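Local structure of UPF0311 protein CA_C3321 (Clostridium acetobutylicum ATCC 824, 3G7G) at residues D83-Y88 with P129-M134; I89-I94 with F118-T123. The protein is of unknown function but belongs to the UPF0311 (DUF3237) family and folds as an antiparallel beta barrel, consistent with its placement in the AOC-barrel clan. All blocks are in the same frame, centred on the assembly; numbering follows the deposited sequence.

Contact 1: residues D83-Y88 with P129-M134; sequences DGAAIY and PKYKWM
One carboxylate oxygen of D83 gathers two donors from the loop 129-134. The hydroxyl of Y131 gives its hydrogen to D83 in a short bond of 2.6 Å between OH and OD2, and the ammonium of K130 adds a salt bridge, with NZ 3.1 Å from the same OD2. Both donors come to the same face of the carboxylate plane: the lysine on the anti side and 22° out of the plane, the hydroxyl from higher above it. Ring and carboxylate stand at 77° to each other, and OD2 lies in the plane of the ring, at its edge. K130 reaches this point as a fully extended chain, its CG anti to the backbone N, and on the way CG lies over one face of the Y131 ring, offset toward the rim. The phenol and the lysine thus arrive as a pair.

The other carboxylate oxygen ties D83 to its own chain. OD1 accepts from the backbone N of A85 at 3.0 Å, an Asx turn in which the N meets OD1 from 38° out of the carboxylate plane, while OD2 faces across. The same turn presents A85, whose CB approaches CE2 of Y131 to 3.3 Å, a tight apolar contact. Deeper in, CG1 of I87 meets SD of M134 at 4.2 Å, the two side chains crossing at about a right angle.

The salt bridge lies at the exposed end, and the I87-M134 contact is buried. I87, Y131 and M134 all touch F51, and M134 also reaches F15 of strand 11-30 and F124 of strand 117-126. The contact thereby ties the turn leading into strand 86-96 to the loop that joins strands 117-126 and 139-144.

Contact 2: residues I89-I94 with F118-T123; sequences IENNGI and FRTIPT
This is an antiparallel strand pairing within the closed barrel, between the neighbouring strands 86-96 and 117-126 and close to the centre of the chain. The axes of 89-94 and 118-123 approach to 4.4 Å, with 153° between their N-to-C directions, and six backbone hydrogen bonds hold the register through the hydrogen-bonded pairs E90 with T123, N92 with I121 and I94 with R119. Between them lie the non-hydrogen-bonded pairs N91 with P122 and G93 with T120. At the latter the CA atoms of G93 and T120 come within 3.7 Å, and CG2 of T120 occupies the side of the sheet where G93 bears no side chain.

On that face, T120 OG1 donates to N91 OD1 at 2.5 Å, a length so short that its exact value is less certain; the two side chains cross at about a right angle. N91 carries its amide there with CG anti to the backbone N (chi1 -158°). F154 of strand 150-157 packs on both N91 and P122. On the other face a water donates to I121 O at 2.6 Å and hydrogen-bonds T123 OG1 at 2.8 Å, while E90 turns aside to a salt bridge with R76.

P122 lacks an N-H, but the pairing with 89-94 loses no bond by it at this non-hydrogen-bonded position; the side-chain oxygen OD1 of buried N91 takes its hydrogen from the T120 hydroxyl.

Strand 86-96 serves both contacts: 83-88 runs directly into 89-94, so contact 1 fastens the entry to the strand and contact 2 the course that follows, with centres about 18 Å apart. The centre of contact 2 lies about 6 Å from the centre of the chain and that of contact 1 about 19 Å from it, at the periphery. Their partners also belong to one path, since strand 117-126 leads into the loop that supplies 129-134. The segments of the two contacts adjoin in sequence but do not otherwise touch. Backbone pairing dominates contact 2, whereas side chains alone make contact 1. With no function assigned to the protein, neither contact can be tied to an active site.

Contact 1: residues D83-Y88 with P129-M134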
loop_
_atom_site.group_PDB
_atom_site.type_symbol
_atom_site.label_atom_id
_atom_site.label_comp_id
_atom_site.label_asym_id
_atom_site.label_seq_id
_atom_site.Cartn_x
_atom_site.Cartn_y
_atom_site.Cartn_z
ATOM N N ASP A 83 -6.006 -7.610 29.440
ATOM C CA ASP A 83 -6.162 -9.062 29.416
ATOM C C ASP A 83 -4.983 -9.755 28.725
ATOM O O ASP A 83 -5.020 -10.946 28.523
ATOM C CB ASP A 83 -7.480 -9.461 28.737
ATOM C CG ASP A 83 -7.489 -9.214 27.212
ATOM O OD1 ASP A 83 -6.501 -8.677 26.633
ATOM O OD2 ASP A 83 -8.511 -9.561 26.596
ATOM N N GLY A 84 -3.961 -8.994 28.349
ATOM C CA GLY A 84 -2.744 -9.527 27.744
ATOM C C GLY A 84 -2.681 -9.570 26.215
ATOM O O GLY A 84 -1.613 -9.842 25.659
ATOM N N ALA A 85 -3.794 -9.319 25.538
ATOM C CA ALA A 85 -3.865 -9.314 24.053
ATOM C C ALA A 85 -3.166 -8.107 23.457
ATOM O O ALA A 85 -3.168 -7.043 24.042
ATOM C CB ALA A 85 -5.314 -9.313 23.602
ATOM N N ALA A 86 -2.555 -8.281 22.290
ATOM C CA ALA A 86 -1.937 -7.192 21.572
ATOM C C ALA A 86 -2.722 -6.869 20.320
ATOM O O ALA A 86 -3.409 -7.716 19.760
ATOM C CB ALA A 86 -0.497 -7.552 21.199
ATOM N N ILE A 87 -2.597 -5.620 19.882
ATOM C CA ILE A 87 -3.138 -5.144 18.614
ATOM C C ILE A 87 -2.098 -4.263 17.978
ATOM O O ILE A 87 -1.631 -3.323 18.588
ATOM C CB ILE A 87 -4.430 -4.301 18.813
ATOM C CG1 ILE A 87 -5.477 -5.106 19.597
ATOM C CG2 ILE A 87 -5.035 -3.886 17.434
ATOM C CD1 ILE A 87 -5.967 -4.487 20.828
ATOM N N TYR A 88 -1.772 -4.583 16.733
ATOM C CA TYR A 88 -0.872 -3.832 15.906
ATOM C C TYR A 88 -1.699 -2.936 14.982
ATOM O O TYR A 88 -2.640 -3.394 14.307
ATOM C CB TYR A 88 -0.016 -4.794 15.109
ATOM C CG TYR A 88 0.826 -4.114 14.101
ATOM C CD1 TYR A 88 1.831 -3.221 14.493
ATOM C CD2 TYR A 88 0.627 -4.334 12.748
ATOM C CE1 TYR A 88 2.616 -2.560 13.547
ATOM C CE2 TYR A 88 1.414 -3.700 11.808
ATOM C CZ TYR A 88 2.393 -2.803 12.213
ATOM O OH TYR A 88 3.175 -2.184 11.271
ATOM N N PRO A 129 -9.027 -14.893 18.802
ATOM C CA PRO A 129 -10.452 -14.813 18.422
ATOM C C PRO A 129 -11.299 -13.717 19.068
ATOM O O PRO A 129 -12.267 -13.274 18.478
ATOM C CB PRO A 129 -10.992 -16.189 18.864
ATOM C CG PRO A 129 -9.854 -17.082 18.616
ATOM C CD PRO A 129 -8.658 -16.289 19.105
ATOM N N LYS A 130 -10.947 -13.266 20.258
ATOM C CA LYS A 130 -11.726 -12.245 20.932
ATOM C C LYS A 130 -11.627 -10.941 20.155
ATOM O O LYS A 130 -12.573 -10.174 20.150
ATOM C CB LYS A 130 -11.225 -12.054 22.351
ATOM C CG LYS A 130 -12.081 -11.203 23.210
ATOM C CD LYS A 130 -11.430 -10.933 24.527
ATOM C CE LYS A 130 -12.365 -10.103 25.430
ATOM N NZ LYS A 130 -11.627 -9.633 26.655
ATOM N N TYR A 131 -10.501 -10.710 19.491
ATOM C CA TYR A 131 -10.282 -9.448 18.749
ATOM C C TYR A 131 -10.210 -9.590 17.220
ATOM O O TYR A 131 -9.845 -8.606 16.536
ATOM C CB TYR A 131 -9.010 -8.748 19.267
ATOM C CG TYR A 131 -9.104 -8.520 20.754
ATOM C CD1 TYR A 131 -9.881 -7.485 21.269
ATOM C CD2 TYR A 131 -8.463 -9.377 21.649
ATOM C CE1 TYR A 131 -10.002 -7.306 22.627
ATOM C CE2 TYR A 131 -8.595 -9.214 22.986
ATOM C CZ TYR A 131 -9.361 -8.174 23.468
ATOM O OH TYR A 131 -9.459 -7.999 24.806
ATOM N N LYS A 132 -10.610 -10.741 16.665
ATOM C CA LYS A 132 -10.511 -10.902 15.211
ATOM C C LYS A 132 -11.494 -9.985 14.420
ATOM O O LYS A 132 -11.249 -9.657 13.236
ATOM C CB LYS A 132 -10.582 -12.371 14.797
ATOM C CG LYS A 132 -9.281 -13.139 15.102
ATOM C CD LYS A 132 -8.102 -12.742 14.173
ATOM C CE LYS A 132 -6.818 -13.400 14.624
ATOM N NZ LYS A 132 -5.636 -13.315 13.658
ATOM N N TRP A 133 -12.565 -9.553 15.097
ATOM C CA TRP A 133 -13.520 -8.617 14.538
ATOM C C TRP A 133 -12.866 -7.301 14.109
ATOM O O TRP A 133 -13.362 -6.640 13.208
ATOM C CB TRP A 133 -14.650 -8.333 15.530
ATOM C CG TRP A 133 -14.239 -7.615 16.794
ATOM C CD1 TRP A 133 -13.825 -8.185 17.982
ATOM C CD2 TRP A 133 -14.236 -6.200 17.013
ATOM N NE1 TRP A 133 -13.526 -7.197 18.906
ATOM C CE2 TRP A 133 -13.780 -5.976 18.342
ATOM C CE3 TRP A 133 -14.544 -5.091 16.207
ATOM C CZ2 TRP A 133 -13.641 -4.686 18.879
ATOM C CZ3 TRP A 133 -14.406 -3.813 16.751
ATOM C CH2 TRP A 133 -13.966 -3.624 18.067
ATOM N N MET A 134 -11.731 -6.959 14.725
ATOM C CA MET A 134 -11.021 -5.736 14.408
ATOM C C MET A 134 -10.381 -5.851 13.036
ATOM O O MET A 134 -10.052 -4.842 12.404
ATOM C CB MET A 134 -9.965 -5.403 15.476
ATOM C CG MET A 134 -10.531 -5.173 16.882
ATOM S SD MET A 134 -9.333 -4.596 18.112
ATOM C CE MET A 134 -9.266 -2.919 17.582
#

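Contact 2: residues I89-I94 with F118-T123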
loop_
_atom_site.group_PDB
_atom_site.type_symbol
_atom_site.label_atom_id
_atom_site.label_comp_id
_atom_site.label_asym_id
_atom_site.label_seq_id
_atom_site.Cartn_x
_atom_site.Cartn_y
_atom_site.Cartn_z
ATOM N N ILE A 89 -1.355 -1.663 14.964
ATOM C CA ILE A 89 -2.157 -0.635 14.316
ATOM C C ILE A 89 -1.329 0.039 13.241
ATOM O O ILE A 89 -0.217 0.430 13.522
ATOM C CB ILE A 89 -2.571 0.462 15.328
ATOM C CG1 ILE A 89 -3.239 -0.177 16.522
ATOM C CG2 ILE A 89 -3.513 1.522 14.689
ATOM C CD1 ILE A 89 -3.918 0.770 17.404
ATOM N N GLU A 90 -1.862 0.096 12.022
ATOM C CA GLU A 90 -1.384 0.964 10.955
ATOM C C GLU A 90 -2.484 1.996 10.746
ATOM O O GLU A 90 -3.584 1.623 10.369
ATOM C CB GLU A 90 -1.192 0.157 9.687
ATOM C CG GLU A 90 0.204 -0.079 9.264
ATOM C CD GLU A 90 0.753 1.109 8.437
ATOM O OE1 GLU A 90 0.306 2.269 8.696
ATOM O OE2 GLU A 90 1.613 0.875 7.545
ATOM N N ASN A 91 -2.203 3.269 11.034
ATOM C CA ASN A 91 -3.217 4.336 11.017
ATOM C C ASN A 91 -2.800 5.393 10.011
ATOM O O ASN A 91 -1.774 6.052 10.207
ATOM C CB ASN A 91 -3.353 4.956 12.431
ATOM C CG ASN A 91 -4.694 5.657 12.654
ATOM O OD1 ASN A 91 -5.567 5.614 11.819
ATOM N ND2 ASN A 91 -4.846 6.306 13.793
ATOM N N ASN A 92 -3.548 5.523 8.909
ATOM C CA ASN A 92 -3.136 6.396 7.810
ATOM C C ASN A 92 -4.195 7.429 7.605
ATOM O O ASN A 92 -5.370 7.107 7.494
ATOM C CB ASN A 92 -2.938 5.634 6.488
ATOM C CG ASN A 92 -1.942 4.524 6.585
ATOM O OD1 ASN A 92 -2.276 3.371 6.403
ATOM N ND2 ASN A 92 -0.731 4.856 6.854
ATOM N N GLY A 93 -3.789 8.691 7.557
ATOM C CA GLY A 93 -4.757 9.739 7.454
ATOM C C GLY A 93 -4.236 11.078 7.007
ATOM O O GLY A 93 -3.121 11.206 6.485
ATOM N N ILE A 94 -5.092 12.079 7.188
ATOM C CA ILE A 94 -4.757 13.443 6.765
ATOM C C ILE A 94 -5.073 14.462 7.817
ATOM O O ILE A 94 -5.917 14.231 8.712
ATOM C CB ILE A 94 -5.395 13.819 5.427
ATOM C CG1 ILE A 94 -6.898 13.707 5.512
ATOM C CG2 ILE A 94 -4.833 12.911 4.278
ATOM C CD1 ILE A 94 -7.605 14.228 4.238
ATOM N N PHE A 118 -8.689 16.546 10.976
ATOM C CA PHE A 118 -7.703 15.543 11.336
ATOM C C PHE A 118 -8.420 14.173 11.432
ATOM O O PHE A 118 -9.052 13.874 12.424
ATOM C CB PHE A 118 -7.034 16.014 12.643
ATOM C CG PHE A 118 -5.843 15.217 13.073
ATOM C CD1 PHE A 118 -5.278 15.459 14.324
ATOM C CD2 PHE A 118 -5.277 14.226 12.259
ATOM C CE1 PHE A 118 -4.178 14.722 14.769
ATOM C CE2 PHE A 118 -4.197 13.476 12.711
ATOM C CZ PHE A 118 -3.639 13.741 13.969
ATOM N N ARG A 119 -8.374 13.406 10.339
ATOM C CA ARG A 119 -9.090 12.146 10.222
ATOM C C ARG A 119 -8.213 11.095 9.605
ATOM O O ARG A 119 -7.402 11.398 8.730
ATOM C CB ARG A 119 -10.320 12.331 9.339
ATOM C CG ARG A 119 -11.289 13.400 9.840
ATOM C CD ARG A 119 -11.903 12.938 11.085
ATOM N NE ARG A 119 -13.012 13.760 11.531
ATOM C CZ ARG A 119 -12.944 14.632 12.517
ATOM N NH1 ARG A 119 -11.796 14.847 13.149
ATOM N NH2 ARG A 119 -14.030 15.302 12.868
ATOM N N THR A 120 -8.403 9.856 10.042
ATOM C CA THR A 120 -7.580 8.732 9.624
ATOM C C THR A 120 -8.393 7.421 9.545
ATOM O O THR A 120 -9.507 7.306 10.087
ATOM C CB THR A 120 -6.338 8.512 10.573
ATOM O OG1 THR A 120 -6.727 7.770 11.724
ATOM C CG2 THR A 120 -5.749 9.797 11.036
ATOM N N ILE A 121 -7.817 6.453 8.835
ATOM C CA ILE A 121 -8.340 5.122 8.706
ATOM C C ILE A 121 -7.304 4.135 9.323
ATOM O O ILE A 121 -6.227 3.927 8.779
ATOM C CB ILE A 121 -8.585 4.727 7.255
ATOM C CG1 ILE A 121 -9.430 5.744 6.478
ATOM C CG2 ILE A 121 -9.232 3.337 7.201
ATOM C CD1 ILE A 121 -10.799 5.970 6.961
ATOM N N PRO A 122 -7.643 3.538 10.478
ATOM C CA PRO A 122 -6.842 2.460 11.050
ATOM C C PRO A 122 -7.148 1.055 10.488
ATOM O O PRO A 122 -8.325 0.720 10.201
ATOM C CB PRO A 122 -7.178 2.544 12.522
ATOM C CG PRO A 122 -8.653 2.975 12.503
ATOM C CD PRO A 122 -8.824 3.839 11.299
ATOM N N THR A 123 -6.060 0.291 10.320
ATOM C CA THR A 123 -6.034 -1.136 10.024
ATOM C C THR A 123 -5.457 -1.834 11.251
ATOM O O THR A 123 -4.396 -1.409 11.775
ATOM C CB THR A 123 -5.100 -1.391 8.806
ATOM O OG1 THR A 123 -5.611 -0.689 7.667
ATOM C CG2 THR A 123 -4.984 -2.853 8.440
HETATM O O HOH W 1 -5.215 2.083 7.270
#